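Local structure of alpha-1,2-mannosyltransferase (Ktr4), putative (Neosartorya fumigata, 7BOP) at residues A[100-105]-A[120-125]; A[223-228]-A[262-267]; A[239-244]-A[297-302]; A[252-257]-A[328-333]. The protein is a putative fungal mannosyltransferase of the GT-A fold class that binds guanosine-5'-diphosphate and a manganese ion. All coordinates share one frame; numbering follows the deposited sequence.

Contact 1: residues A[100-105]-A[120-125]; sequences YPWIFF and AETKAK
The indole of Trp102 meets OG1 of Thr122 at its edge, near the ring plane, with NE1 of Trp102 3.8 Å from OG1; CG2 of Thr122 lies off that plane, 3.9 Å from CD1 of Trp102. Outside the two segments Met87, from helix 80-98, and Leu71, from strand 69-74, also touch the indole. NE1 of Trp102 and OG1 of Thr122 are both hydrogen-bonded to the carboxylate of Glu91, so one acidic group ties the ring edge to the hydroxyl. With OG1 anti to the backbone N (chi1 -178°), Thr122 also accepts from N of Ala124 at 3.1 Å, an ST turn. Beside this turn the methyl of Ala124 rests against the backbone of Tyr100, CB of Ala124 being 3.1 Å from O of Tyr100. The one hydrogen bond across the segments is backbone to backbone: N of Trp102 donates to O of Lys125 at 3.1 Å, with an N-H...O angle of 149° and the donor in the carbonyl plane. Trp102 and Phe104 pair onward with Tyr127, making this bond the entry to the parallel pairing of strands 102-106 and 126-130. Helix 112-119 joins the two strands, a beta-alpha-beta crossover of the kind found in the Rossmann-like sheet of GT-A enzymes.

Contact 2: residues A[223-228]-A[262-267]; sequences NLFDDP and SLRPDH
Cation-pi and CH-pi contacts join Phe225 to Arg264. CD of Arg264 sits over the centre of the phenyl face, 3.5 Å from the centroid and 8° off the normal, while CZ of Arg264 is 4.9 Å from that centroid. The bend at chi3 (72°) turns the guanidinium toward the CB side of Phe225, its plane steeply inclined to the ring; NH1 of Arg264 also forms a salt bridge with Glu373. Among aromatic contacts, the edge of Phe225 is directed at the face of His267, a T-shaped pair with centroids 5.7 Å apart and planes at 77°. Pro228 supplies a further CH-pi contact, CG lying over the imidazole face 4.0 Å from the His267 centroid. Apolar packing is added by Leu263, whose CB is 4.0 Å from CZ of Phe225. A water in the imidazole plane lies 2.8 Å from NE2 of His267 and is weakly bonded to O of Asp226. Within its own segment N of His267 donates to O of the N-cap residue Arg264 at 3.0 Å. The contact thus joins the first turn of helix 265-270 to the loop leaving strand 218-224 of the central GT-A sheet.

Contact 3: residues A[239-244]-A[297-302]; sequences KKFLAA and DAYFNH
Phe241 points across from helix 239-244 into the groove between Tyr299 and His302, its CG anti to the backbone N (chi1 180°). Its ring has the backbone of the other helix over one face: CA of Tyr299 lies over that face, 3.8 Å from the Phe241 centroid. The far end of the ring reaches the helix surface, where CZ of Phe241 is 3.7 Å from CB of Ala298. Against Tyr299 the phenyl is inclined by 55°, neither stacked nor edge-to-face, and CE2 of Phe241 comes to 3.8 Å from CB of Tyr299. His302 runs the other way, sliding past Phe241 in the opposite direction, so each residue presents its beta carbon to its partner. CB of Phe241 stands over the centre of the imidazole, 3.8 Å from the His302 centroid, and CB of His302 is 3.6 Å from CD1 of Phe241. The axes of segments 239-244 and 297-302 approach to 10.4 Å at a crossing angle of 129°. Tyr299 OH is hydrogen-bonded to Thr238, earlier on helix 234-244, adding a polar link beside the aromatic cluster. Between the two segments themselves there is no hydrogen bond, which implies that their cohesion rests on dispersion and CH-pi contacts centred on Phe241.

Contact 4: residues A[252-257]-A[328-333]; sequences NNMMGW and ADAAKV
The Asx turn of Asp329, after helix 316-327, is gripped by Asn252 of the loop ahead of helix 255-258. In this turn OD1 of Asp329 accepts from N of Ala331 at 3.1 Å, the donor approaching from above the carboxylate plane. The same oxygen takes a bond from across the contact: ND2 of Asn252 donates to it at 2.8 Å, nearly in line with the C-O bond of Asp329. This bond is bent, with an N-H...O angle of 137°, and the amide and carboxylate planes are strongly inclined to each other, 58° apart. Asn252 reaches it with CG anti to the backbone N (chi1 -163°), while its OD1 is hydrogen-bonded to a glycerol probably left from crystallisation. Beside this side-chain bond the backbones are joined as well, N of Ala330 donating to O of Asn252 at 2.9 Å, in the carbonyl plane.

A second Asx turn lies within segment 252-257, with OD1 of Asn253 accepting from N of Met255 at 3.0 Å at the start of helix 255-258, where Met254 holds the N-cap position. The 3-10 turn at 330-331 leads into strand 333-335, which pairs in parallel with strand 218-224 of the mixed GT-A sheet. Met254 reaches from the helix start to the other segment. Its chain is extended beyond CG, which carries the methyl CE to 3.6 Å from CG2 of Val333 and 3.9 Å from CB of Ala330. Tyr379 of helix 376-382 and Phe279 of strand 278-279 both touch Met254 and Val333, completing this apolar patch.

Contacts 2, 3 and 4 interlace along the chain, their segments alternating, whereas contact 1 closes before any of them opens. Contacts 2 and 4 touch directly, OD1 of Asn223 lying 3.3 Å from CZ2 of Trp257, and contacts 3 and 4 come to about 5 Å between nearest atoms. Contact 1 is remote, its centre about 37 Å from that of contact 2 and about 33 Å from that of contact 4, both on the opposite side of the chain's centre; strands of contacts 1, 2 and 4 nevertheless belong to the same mixed sheet. Contacts 1 and 2 both lie outside the first shell of guanosine-5'-diphosphate, the side chains of Trp102 and Asp226 being about 10 Å and about 9 Å from it.

Contact 1: residues A[100-105]-A[120-125]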
loop_
_atom_site.group_PDB
_atom_site.type_symbol
_atom_site.label_atom_id
_atom_site.label_comp_id
_atom_site.label_asym_id
_atom_site.label_seq_id
_atom_site.Cartn_x
_atom_site.Cartn_y
_atom_site.Cartn_z
ATOM N N TYR A 100 -5.215 -17.515 -7.089
ATOM C CA TYR A 100 -3.858 -17.265 -6.633
ATOM C C TYR A 100 -3.745 -17.641 -5.144
ATOM O O TYR A 100 -4.727 -17.546 -4.396
ATOM C CB TYR A 100 -3.458 -15.800 -6.891
ATOM C CG TYR A 100 -2.974 -15.550 -8.287
ATOM C CD1 TYR A 100 -1.629 -15.721 -8.607
ATOM C CD2 TYR A 100 -3.850 -15.163 -9.304
ATOM C CE1 TYR A 100 -1.167 -15.500 -9.889
ATOM C CE2 TYR A 100 -3.394 -14.946 -10.595
ATOM C CZ TYR A 100 -2.049 -15.110 -10.879
ATOM O OH TYR A 100 -1.581 -14.887 -12.138
ATOM N N PRO A 101 -2.559 -18.092 -4.712
ATOM C CA PRO A 101 -2.400 -18.499 -3.313
ATOM C C PRO A 101 -2.397 -17.325 -2.329
ATOM O O PRO A 101 -2.050 -16.195 -2.708
ATOM C CB PRO A 101 -1.034 -19.170 -3.302
ATOM C CG PRO A 101 -0.280 -18.485 -4.385
ATOM C CD PRO A 101 -1.279 -18.138 -5.444
ATOM N N TRP A 102 -2.803 -17.616 -1.088
ATOM C CA TRP A 102 -2.700 -16.690 0.036
ATOM C C TRP A 102 -1.503 -17.072 0.898
ATOM O O TRP A 102 -1.349 -18.252 1.270
ATOM C CB TRP A 102 -3.941 -16.736 0.917
ATOM C CG TRP A 102 -5.189 -16.194 0.343
ATOM C CD1 TRP A 102 -6.062 -16.842 -0.490
ATOM C CD2 TRP A 102 -5.758 -14.903 0.597
ATOM N NE1 TRP A 102 -7.126 -16.030 -0.775
ATOM C CE2 TRP A 102 -6.968 -14.833 -0.123
ATOM C CE3 TRP A 102 -5.355 -13.796 1.353
ATOM C CZ2 TRP A 102 -7.785 -13.694 -0.110
ATOM C CZ3 TRP A 102 -6.167 -12.665 1.371
ATOM C CH2 TRP A 102 -7.366 -12.622 0.642
ATOM N N ILE A 103 -0.659 -16.087 1.218
ATOM C CA ILE A 103 0.446 -16.269 2.150
ATOM C C ILE A 103 0.259 -15.299 3.317
ATOM O O ILE A 103 0.314 -14.066 3.144
ATOM C CB ILE A 103 1.817 -16.077 1.472
ATOM C CG1 ILE A 103 1.906 -16.914 0.192
ATOM C CG2 ILE A 103 2.942 -16.481 2.413
ATOM C CD1 ILE A 103 3.181 -16.745 -0.593
ATOM N N PHE A 104 0.029 -15.865 4.504
ATOM C CA PHE A 104 -0.164 -15.100 5.727
ATOM C C PHE A 104 1.132 -15.022 6.524
ATOM O O PHE A 104 1.876 -16.011 6.616
ATOM C CB PHE A 104 -1.279 -15.726 6.559
ATOM C CG PHE A 104 -2.581 -15.826 5.822
ATOM C CD1 PHE A 104 -3.359 -14.695 5.615
ATOM C CD2 PHE A 104 -3.024 -17.044 5.311
ATOM C CE1 PHE A 104 -4.550 -14.768 4.920
ATOM C CE2 PHE A 104 -4.225 -17.127 4.619
ATOM C CZ PHE A 104 -4.996 -15.988 4.427
ATOM N N PHE A 105 1.405 -13.837 7.072
ATOM C CA PHE A 105 2.604 -13.569 7.867
ATOM C C PHE A 105 2.229 -13.079 9.247
ATOM O O PHE A 105 1.249 -12.356 9.417
ATOM C CB PHE A 105 3.473 -12.517 7.186
ATOM C CG PHE A 105 4.042 -12.970 5.873
ATOM C CD1 PHE A 105 5.259 -13.643 5.829
ATOM C CD2 PHE A 105 3.366 -12.729 4.687
ATOM C CE1 PHE A 105 5.791 -14.055 4.620
ATOM C CE2 PHE A 105 3.893 -13.149 3.473
ATOM C CZ PHE A 105 5.110 -13.805 3.437
ATOM N N ALA A 120 -10.716 -22.533 4.603
ATOM C CA ALA A 120 -12.136 -22.735 4.288
ATOM C C ALA A 120 -12.758 -21.666 3.372
ATOM O O ALA A 120 -13.793 -21.912 2.761
ATOM C CB ALA A 120 -12.947 -22.846 5.579
ATOM N N GLU A 121 -12.136 -20.494 3.269
ATOM C CA GLU A 121 -12.668 -19.400 2.460
ATOM C C GLU A 121 -12.110 -19.315 1.041
ATOM O O GLU A 121 -12.449 -18.384 0.307
ATOM C CB GLU A 121 -12.412 -18.071 3.181
ATOM C CG GLU A 121 -13.110 -17.944 4.525
ATOM C CD GLU A 121 -14.623 -18.054 4.449
ATOM O OE1 GLU A 121 -15.211 -17.793 3.378
ATOM O OE2 GLU A 121 -15.243 -18.386 5.473
ATOM N N THR A 122 -11.259 -20.258 0.646
ATOM C CA THR A 122 -10.625 -20.196 -0.667
ATOM C C THR A 122 -10.357 -21.599 -1.186
ATOM O O THR A 122 -10.121 -22.519 -0.399
ATOM C CB THR A 122 -9.310 -19.378 -0.618
ATOM O OG1 THR A 122 -8.728 -19.300 -1.919
ATOM C CG2 THR A 122 -8.286 -19.989 0.319
ATOM N N LYS A 123 -10.403 -21.751 -2.503
ATOM C CA LYS A 123 -9.997 -23.000 -3.157
ATOM C C LYS A 123 -8.502 -23.029 -3.400
ATOM O O LYS A 123 -7.954 -24.087 -3.705
ATOM C CB LYS A 123 -10.723 -23.181 -4.487
ATOM C CG LYS A 123 -12.241 -23.117 -4.396
ATOM C CD LYS A 123 -12.921 -23.445 -5.723
ATOM C CE LYS A 123 -12.492 -22.554 -6.902
ATOM N NZ LYS A 123 -12.682 -21.092 -6.684
ATOM N N ALA A 124 -7.834 -21.873 -3.299
ATOM C CA ALA A 124 -6.390 -21.813 -3.528
ATOM C C ALA A 124 -5.626 -22.326 -2.321
ATOM O O ALA A 124 -6.178 -22.443 -1.228
ATOM C CB ALA A 124 -5.955 -20.392 -3.856
ATOM N N LYS A 125 -4.338 -22.593 -2.523
ATOM C CA LYS A 125 -3.451 -22.981 -1.430
ATOM C C LYS A 125 -3.217 -21.790 -0.499
ATOM O O LYS A 125 -3.015 -20.666 -0.972
ATOM C CB LYS A 125 -2.094 -23.467 -1.947
ATOM C CG LYS A 125 -2.124 -24.740 -2.792
ATOM C CD LYS A 125 -2.284 -24.458 -4.285
ATOM C CE LYS A 125 -1.651 -25.535 -5.162
ATOM N NZ LYS A 125 -2.337 -26.850 -5.030
#

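Contact 2: residues A[223-228]-A[262-267]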
loop_
_atom_site.group_PDB
_atom_site.type_symbol
_atom_site.label_atom_id
_atom_site.label_comp_id
_atom_site.label_asym_id
_atom_site.label_seq_id
_atom_site.Cartn_x
_atom_site.Cartn_y
_atom_site.Cartn_z
ATOM N N ASN A 223 -4.983 7.695 -2.379
ATOM C CA ASN A 223 -3.802 8.563 -2.289
ATOM C C ASN A 223 -4.134 9.660 -1.274
ATOM O O ASN A 223 -5.049 10.450 -1.503
ATOM C CB ASN A 223 -3.489 9.152 -3.667
ATOM C CG ASN A 223 -2.087 9.746 -3.768
ATOM O OD1 ASN A 223 -1.709 10.645 -3.010
ATOM N ND2 ASN A 223 -1.308 9.247 -4.725
ATOM N N LEU A 224 -3.408 9.686 -0.159
ATOM C CA LEU A 224 -3.756 10.507 1.005
ATOM C C LEU A 224 -2.614 11.385 1.479
ATOM O O LEU A 224 -1.446 11.071 1.273
ATOM C CB LEU A 224 -4.107 9.610 2.201
ATOM C CG LEU A 224 -5.226 8.577 2.109
ATOM C CD1 LEU A 224 -5.367 7.877 3.446
ATOM C CD2 LEU A 224 -6.542 9.225 1.748
ATOM N N PHE A 225 -2.973 12.457 2.187
ATOM C CA PHE A 225 -2.038 13.165 3.061
ATOM C C PHE A 225 -1.755 12.322 4.317
ATOM O O PHE A 225 -2.584 11.503 4.738
ATOM C CB PHE A 225 -2.609 14.542 3.456
ATOM C CG PHE A 225 -2.633 15.518 2.323
ATOM C CD1 PHE A 225 -1.533 16.319 2.062
ATOM C CD2 PHE A 225 -3.735 15.616 1.490
ATOM C CE1 PHE A 225 -1.536 17.218 1.002
ATOM C CE2 PHE A 225 -3.746 16.505 0.422
ATOM C CZ PHE A 225 -2.647 17.308 0.177
ATOM N N ASP A 226 -0.575 12.503 4.890
ATOM C CA ASP A 226 -0.214 11.875 6.159
ATOM C C ASP A 226 -0.154 12.924 7.260
ATOM O O ASP A 226 -0.251 14.129 7.004
ATOM C CB ASP A 226 1.133 11.152 6.059
ATOM C CG ASP A 226 1.191 9.873 6.903
ATOM O OD1 ASP A 226 0.426 9.748 7.884
ATOM O OD2 ASP A 226 2.011 8.995 6.578
ATOM N N ASP A 227 0.005 12.444 8.480
ATOM C CA ASP A 227 0.288 13.290 9.629
ATOM C C ASP A 227 1.778 13.685 9.622
ATOM O O ASP A 227 2.634 12.825 9.830
ATOM C CB ASP A 227 -0.059 12.517 10.903
ATOM C CG ASP A 227 0.178 13.319 12.172
ATOM O OD1 ASP A 227 0.592 14.494 12.104
ATOM O OD2 ASP A 227 -0.035 12.749 13.255
ATOM N N PRO A 228 2.092 14.982 9.407
ATOM C CA PRO A 228 3.505 15.419 9.409
ATOM C C PRO A 228 4.287 15.065 10.672
ATOM O O PRO A 228 5.502 14.869 10.595
ATOM C CB PRO A 228 3.424 16.952 9.284
ATOM C CG PRO A 228 2.035 17.257 8.852
ATOM C CD PRO A 228 1.162 16.119 9.279
ATOM N N SER A 262 1.016 23.160 -2.875
ATOM C CA SER A 262 -0.053 23.995 -3.425
ATOM C C SER A 262 -1.433 23.708 -2.814
ATOM O O SER A 262 -2.312 24.566 -2.877
ATOM C CB SER A 262 -0.094 23.851 -4.952
ATOM O OG SER A 262 -0.496 22.543 -5.331
ATOM N N LEU A 263 -1.631 22.525 -2.226
ATOM C CA LEU A 263 -2.920 22.167 -1.612
ATOM C C LEU A 263 -2.977 22.420 -0.118
ATOM O O LEU A 263 -3.940 23.003 0.378
ATOM C CB LEU A 263 -3.251 20.697 -1.866
ATOM C CG LEU A 263 -3.436 20.223 -3.301
ATOM C CD1 LEU A 263 -4.032 18.818 -3.292
ATOM C CD2 LEU A 263 -4.315 21.181 -4.086
ATOM N N ARG A 264 -1.970 21.927 0.601
ATOM C CA ARG A 264 -1.911 22.025 2.055
ATOM C C ARG A 264 -0.492 22.430 2.437
ATOM O O ARG A 264 0.277 21.613 2.949
ATOM C CB ARG A 264 -2.338 20.707 2.701
ATOM C CG ARG A 264 -3.744 20.301 2.284
ATOM C CD ARG A 264 -4.227 19.051 2.972
ATOM N NE ARG A 264 -4.536 19.269 4.377
ATOM C CZ ARG A 264 -4.878 18.304 5.225
ATOM N NH1 ARG A 264 -4.952 17.035 4.821
ATOM N NH2 ARG A 264 -5.131 18.598 6.495
ATOM N N PRO A 265 -0.130 23.705 2.180
ATOM C CA PRO A 265 1.254 24.138 2.424
ATOM C C PRO A 265 1.767 23.940 3.853
ATOM O O PRO A 265 2.974 23.760 4.038
ATOM C CB PRO A 265 1.247 25.632 2.028
ATOM C CG PRO A 265 -0.191 26.029 1.969
ATOM C CD PRO A 265 -0.946 24.786 1.593
ATOM N N ASP A 266 0.884 23.935 4.850
ATOM C CA ASP A 266 1.322 23.698 6.227
ATOM C C ASP A 266 1.767 22.252 6.493
ATOM O O ASP A 266 2.612 22.006 7.368
ATOM C CB ASP A 266 0.253 24.134 7.231
ATOM C CG ASP A 266 -0.020 25.648 7.187
ATOM O OD1 ASP A 266 0.851 26.434 6.725
ATOM O OD2 ASP A 266 -1.118 26.054 7.633
ATOM N N HIS A 267 1.208 21.298 5.756
ATOM C CA HIS A 267 1.728 19.928 5.806
ATOM C C HIS A 267 3.144 19.863 5.273
ATOM O O HIS A 267 3.996 19.243 5.886
ATOM C CB HIS A 267 0.855 18.954 5.021
ATOM C CG HIS A 267 -0.225 18.336 5.836
ATOM N ND1 HIS A 267 -1.138 19.083 6.549
ATOM C CD2 HIS A 267 -0.544 17.039 6.050
ATOM C CE1 HIS A 267 -1.978 18.271 7.168
ATOM N NE2 HIS A 267 -1.639 17.026 6.881
HETATM O O HOH W 1 -3.253 14.826 7.531
#

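Contact 3: residues A[239-244]-A[297-302]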
loop_
_atom_site.group_PDB
_atom_site.type_symbol
_atom_site.label_atom_id
_atom_site.label_comp_id
_atom_site.label_asym_id
_atom_site.label_seq_id
_atom_site.Cartn_x
_atom_site.Cartn_y
_atom_site.Cartn_z
ATOM N N LYS A 239 16.759 13.334 1.340
ATOM C CA LYS A 239 17.665 14.238 0.616
ATOM C C LYS A 239 19.149 13.934 0.869
ATOM O O LYS A 239 19.961 14.059 -0.048
ATOM C CB LYS A 239 17.362 15.696 0.941
ATOM C CG LYS A 239 16.093 16.214 0.278
ATOM C CD LYS A 239 15.636 17.533 0.898
ATOM C CE LYS A 239 16.560 18.669 0.574
ATOM N NZ LYS A 239 16.097 19.936 1.178
ATOM N N LYS A 240 19.484 13.543 2.098
ATOM C CA LYS A 240 20.838 13.093 2.435
ATOM C C LYS A 240 21.229 11.850 1.628
ATOM O O LYS A 240 22.312 11.790 1.038
ATOM C CB LYS A 240 20.965 12.809 3.938
ATOM C CG LYS A 240 20.925 14.070 4.803
ATOM C CD LYS A 240 20.671 13.764 6.262
ATOM C CE LYS A 240 21.817 13.004 6.909
ATOM N NZ LYS A 240 21.553 12.710 8.347
ATOM N N PHE A 241 20.327 10.873 1.586
ATOM C CA PHE A 241 20.532 9.682 0.779
ATOM C C PHE A 241 20.754 10.008 -0.702
ATOM O O PHE A 241 21.670 9.456 -1.339
ATOM C CB PHE A 241 19.346 8.733 0.934
ATOM C CG PHE A 241 19.476 7.485 0.127
ATOM C CD1 PHE A 241 20.354 6.490 0.526
ATOM C CD2 PHE A 241 18.745 7.315 -1.044
ATOM C CE1 PHE A 241 20.492 5.331 -0.218
ATOM C CE2 PHE A 241 18.889 6.163 -1.801
ATOM C CZ PHE A 241 19.755 5.163 -1.378
ATOM N N LEU A 242 19.922 10.898 -1.248
ATOM C CA LEU A 242 20.041 11.288 -2.649
ATOM C C LEU A 242 21.363 11.998 -2.947
ATOM O O LEU A 242 21.975 11.731 -3.980
ATOM C CB LEU A 242 18.871 12.167 -3.103
ATOM C CG LEU A 242 17.485 11.526 -3.205
ATOM C CD1 LEU A 242 16.449 12.602 -3.441
ATOM C CD2 LEU A 242 17.418 10.484 -4.311
ATOM N N ALA A 243 21.803 12.879 -2.050
ATOM C CA ALA A 243 23.089 13.577 -2.218
ATOM C C ALA A 243 24.272 12.600 -2.242
ATOM O O ALA A 243 25.235 12.814 -2.974
ATOM C CB ALA A 243 23.279 14.624 -1.131
ATOM N N ALA A 244 24.180 11.531 -1.458
ATOM C CA ALA A 244 25.175 10.459 -1.463
ATOM C C ALA A 244 25.073 9.502 -2.663
ATOM O O ALA A 244 26.041 8.802 -2.967
ATOM C CB ALA A 244 25.091 9.670 -0.166
ATOM N N ASP A 297 16.323 -0.694 -1.948
ATOM C CA ASP A 297 16.809 -1.361 -0.758
ATOM C C ASP A 297 17.914 -0.567 -0.062
ATOM O O ASP A 297 17.986 -0.584 1.157
ATOM C CB ASP A 297 17.280 -2.778 -1.054
ATOM C CG ASP A 297 17.369 -3.621 0.191
ATOM O OD1 ASP A 297 16.417 -3.628 1.007
ATOM O OD2 ASP A 297 18.403 -4.279 0.363
ATOM N N ALA A 298 18.768 0.117 -0.825
ATOM C CA ALA A 298 19.760 1.029 -0.228
ATOM C C ALA A 298 19.062 2.173 0.524
ATOM O O ALA A 298 19.493 2.557 1.612
ATOM C CB ALA A 298 20.697 1.587 -1.288
ATOM N N TYR A 299 17.981 2.692 -0.059
ATOM C CA TYR A 299 17.147 3.714 0.586
ATOM C C TYR A 299 16.586 3.196 1.900
ATOM O O TYR A 299 16.701 3.867 2.936
ATOM C CB TYR A 299 16.027 4.169 -0.357
ATOM C CG TYR A 299 15.062 5.180 0.230
ATOM C CD1 TYR A 299 15.519 6.406 0.717
ATOM C CD2 TYR A 299 13.685 4.928 0.273
ATOM C CE1 TYR A 299 14.637 7.340 1.245
ATOM C CE2 TYR A 299 12.797 5.866 0.798
ATOM C CZ TYR A 299 13.276 7.066 1.279
ATOM O OH TYR A 299 12.404 8.006 1.804
ATOM N N PHE A 300 16.015 1.989 1.885
ATOM C CA PHE A 300 15.498 1.420 3.117
ATOM C C PHE A 300 16.593 1.317 4.186
ATOM O O PHE A 300 16.383 1.715 5.327
ATOM C CB PHE A 300 14.840 0.046 2.939
ATOM C CG PHE A 300 14.634 -0.649 4.243
ATOM C CD1 PHE A 300 13.638 -0.219 5.110
ATOM C CD2 PHE A 300 15.514 -1.640 4.671
ATOM C CE1 PHE A 300 13.472 -0.809 6.354
ATOM C CE2 PHE A 300 15.354 -2.237 5.918
ATOM C CZ PHE A 300 14.330 -1.818 6.760
ATOM N N ASN A 301 17.752 0.769 3.817
ATOM C CA ASN A 301 18.832 0.596 4.789
ATOM C C ASN A 301 19.326 1.916 5.356
ATOM O O ASN A 301 19.629 1.985 6.544
ATOM C CB ASN A 301 19.992 -0.212 4.211
ATOM C CG ASN A 301 19.641 -1.673 4.042
ATOM O OD1 ASN A 301 19.020 -2.275 4.914
ATOM N ND2 ASN A 301 20.039 -2.251 2.924
ATOM N N HIS A 302 19.393 2.949 4.520
ATOM C CA HIS A 302 19.694 4.298 4.990
ATOM C C HIS A 302 18.695 4.759 6.068
ATOM O O HIS A 302 19.086 5.223 7.149
ATOM C CB HIS A 302 19.675 5.277 3.819
ATOM C CG HIS A 302 19.952 6.688 4.217
ATOM N ND1 HIS A 302 18.967 7.546 4.658
ATOM C CD2 HIS A 302 21.107 7.384 4.269
ATOM C CE1 HIS A 302 19.507 8.712 4.961
ATOM N NE2 HIS A 302 20.804 8.644 4.727
#

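Contact 4: residues A[252-257]-A[328-333]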
loop_
_atom_site.group_PDB
_atom_site.type_symbol
_atom_site.label_atom_id
_atom_site.label_comp_id
_atom_site.label_asym_id
_atom_site.label_seq_id
_atom_site.Cartn_x
_atom_site.Cartn_y
_atom_site.Cartn_z
ATOM N N ASN A 252 11.888 9.642 -15.008
ATOM C CA ASN A 252 10.441 9.815 -14.898
ATOM C C ASN A 252 10.033 9.688 -13.423
ATOM O O ASN A 252 9.430 8.688 -12.992
ATOM C CB ASN A 252 9.708 8.802 -15.785
ATOM C CG ASN A 252 8.264 9.174 -16.043
ATOM O OD1 ASN A 252 7.788 10.244 -15.659
ATOM N ND2 ASN A 252 7.549 8.274 -16.691
ATOM N N ASN A 253 10.362 10.733 -12.667
ATOM C CA ASN A 253 10.210 10.755 -11.223
ATOM C C ASN A 253 9.005 11.596 -10.811
ATOM O O ASN A 253 8.450 12.341 -11.618
ATOM C CB ASN A 253 11.507 11.241 -10.545
ATOM C CG ASN A 253 11.812 12.716 -10.801
ATOM O OD1 ASN A 253 11.030 13.604 -10.452
ATOM N ND2 ASN A 253 12.966 12.980 -11.387
ATOM N N MET A 254 8.623 11.474 -9.546
ATOM C CA MET A 254 7.465 12.172 -9.006
ATOM C C MET A 254 7.866 13.318 -8.067
ATOM O O MET A 254 7.148 13.614 -7.106
ATOM C CB MET A 254 6.575 11.176 -8.248
ATOM C CG MET A 254 6.122 9.976 -9.066
ATOM S SD MET A 254 5.173 8.838 -8.031
ATOM C CE MET A 254 5.044 7.425 -9.128
ATOM N N MET A 255 8.975 13.998 -8.358
ATOM C CA MET A 255 9.454 15.079 -7.478
ATOM C C MET A 255 8.392 16.156 -7.240
ATOM O O MET A 255 8.240 16.618 -6.124
ATOM C CB MET A 255 10.736 15.720 -8.044
ATOM C CG MET A 255 11.500 16.604 -7.060
ATOM S SD MET A 255 12.166 15.701 -5.643
ATOM C CE MET A 255 13.427 14.699 -6.446
ATOM N N GLY A 256 7.654 16.528 -8.289
ATOM C CA GLY A 256 6.579 17.521 -8.194
ATOM C C GLY A 256 5.498 17.143 -7.199
ATOM O O GLY A 256 5.040 17.972 -6.433
ATOM N N TRP A 257 5.085 15.884 -7.215
ATOM C CA TRP A 257 4.109 15.384 -6.247
ATOM C C TRP A 257 4.697 15.290 -4.847
ATOM O O TRP A 257 4.056 15.709 -3.870
ATOM C CB TRP A 257 3.586 14.016 -6.695
ATOM C CG TRP A 257 2.662 13.339 -5.737
ATOM C CD1 TRP A 257 1.462 13.808 -5.267
ATOM C CD2 TRP A 257 2.834 12.040 -5.181
ATOM N NE1 TRP A 257 0.884 12.877 -4.428
ATOM C CE2 TRP A 257 1.713 11.785 -4.352
ATOM C CE3 TRP A 257 3.830 11.057 -5.299
ATOM C CZ2 TRP A 257 1.569 10.596 -3.648
ATOM C CZ3 TRP A 257 3.679 9.871 -4.592
ATOM C CH2 TRP A 257 2.559 9.652 -3.779
ATOM N N ALA A 328 11.490 4.649 -9.133
ATOM C CA ALA A 328 10.720 3.962 -10.158
ATOM C C ALA A 328 10.464 4.868 -11.353
ATOM O O ALA A 328 10.705 6.076 -11.306
ATOM C CB ALA A 328 9.404 3.449 -9.583
ATOM N N ASP A 329 9.996 4.249 -12.429
ATOM C CA ASP A 329 9.460 4.933 -13.588
ATOM C C ASP A 329 7.989 5.209 -13.290
ATOM O O ASP A 329 7.195 4.273 -13.170
ATOM C CB ASP A 329 9.631 4.003 -14.798
ATOM C CG ASP A 329 9.128 4.583 -16.098
ATOM O OD1 ASP A 329 8.491 5.662 -16.147
ATOM O OD2 ASP A 329 9.369 3.902 -17.119
ATOM N N ALA A 330 7.613 6.485 -13.199
ATOM C CA ALA A 330 6.231 6.867 -12.871
ATOM C C ALA A 330 5.196 6.311 -13.851
ATOM O O ALA A 330 4.050 6.080 -13.471
ATOM C CB ALA A 330 6.100 8.383 -12.770
ATOM N N ALA A 331 5.611 6.068 -15.099
ATOM C CA ALA A 331 4.746 5.431 -16.096
ATOM C C ALA A 331 4.400 4.001 -15.722
ATOM O O ALA A 331 3.415 3.486 -16.211
ATOM C CB ALA A 331 5.387 5.453 -17.478
ATOM N N LYS A 332 5.204 3.374 -14.865
ATOM C CA LYS A 332 4.965 2.000 -14.400
ATOM C C LYS A 332 4.222 1.918 -13.065
ATOM O O LYS A 332 4.145 0.839 -12.470
ATOM C CB LYS A 332 6.292 1.244 -14.293
ATOM C CG LYS A 332 7.120 1.210 -15.568
ATOM C CD LYS A 332 6.315 0.695 -16.740
ATOM C CE LYS A 332 7.203 0.185 -17.869
ATOM N NZ LYS A 332 6.368 -0.033 -19.085
ATOM N N VAL A 333 3.683 3.046 -12.597
ATOM C CA VAL A 333 2.824 3.086 -11.412
ATOM C C VAL A 333 1.406 3.304 -11.911
ATOM O O VAL A 333 1.174 4.165 -12.768
ATOM C CB VAL A 333 3.259 4.197 -10.429
ATOM C CG1 VAL A 333 2.293 4.292 -9.242
ATOM C CG2 VAL A 333 4.675 3.935 -9.943
#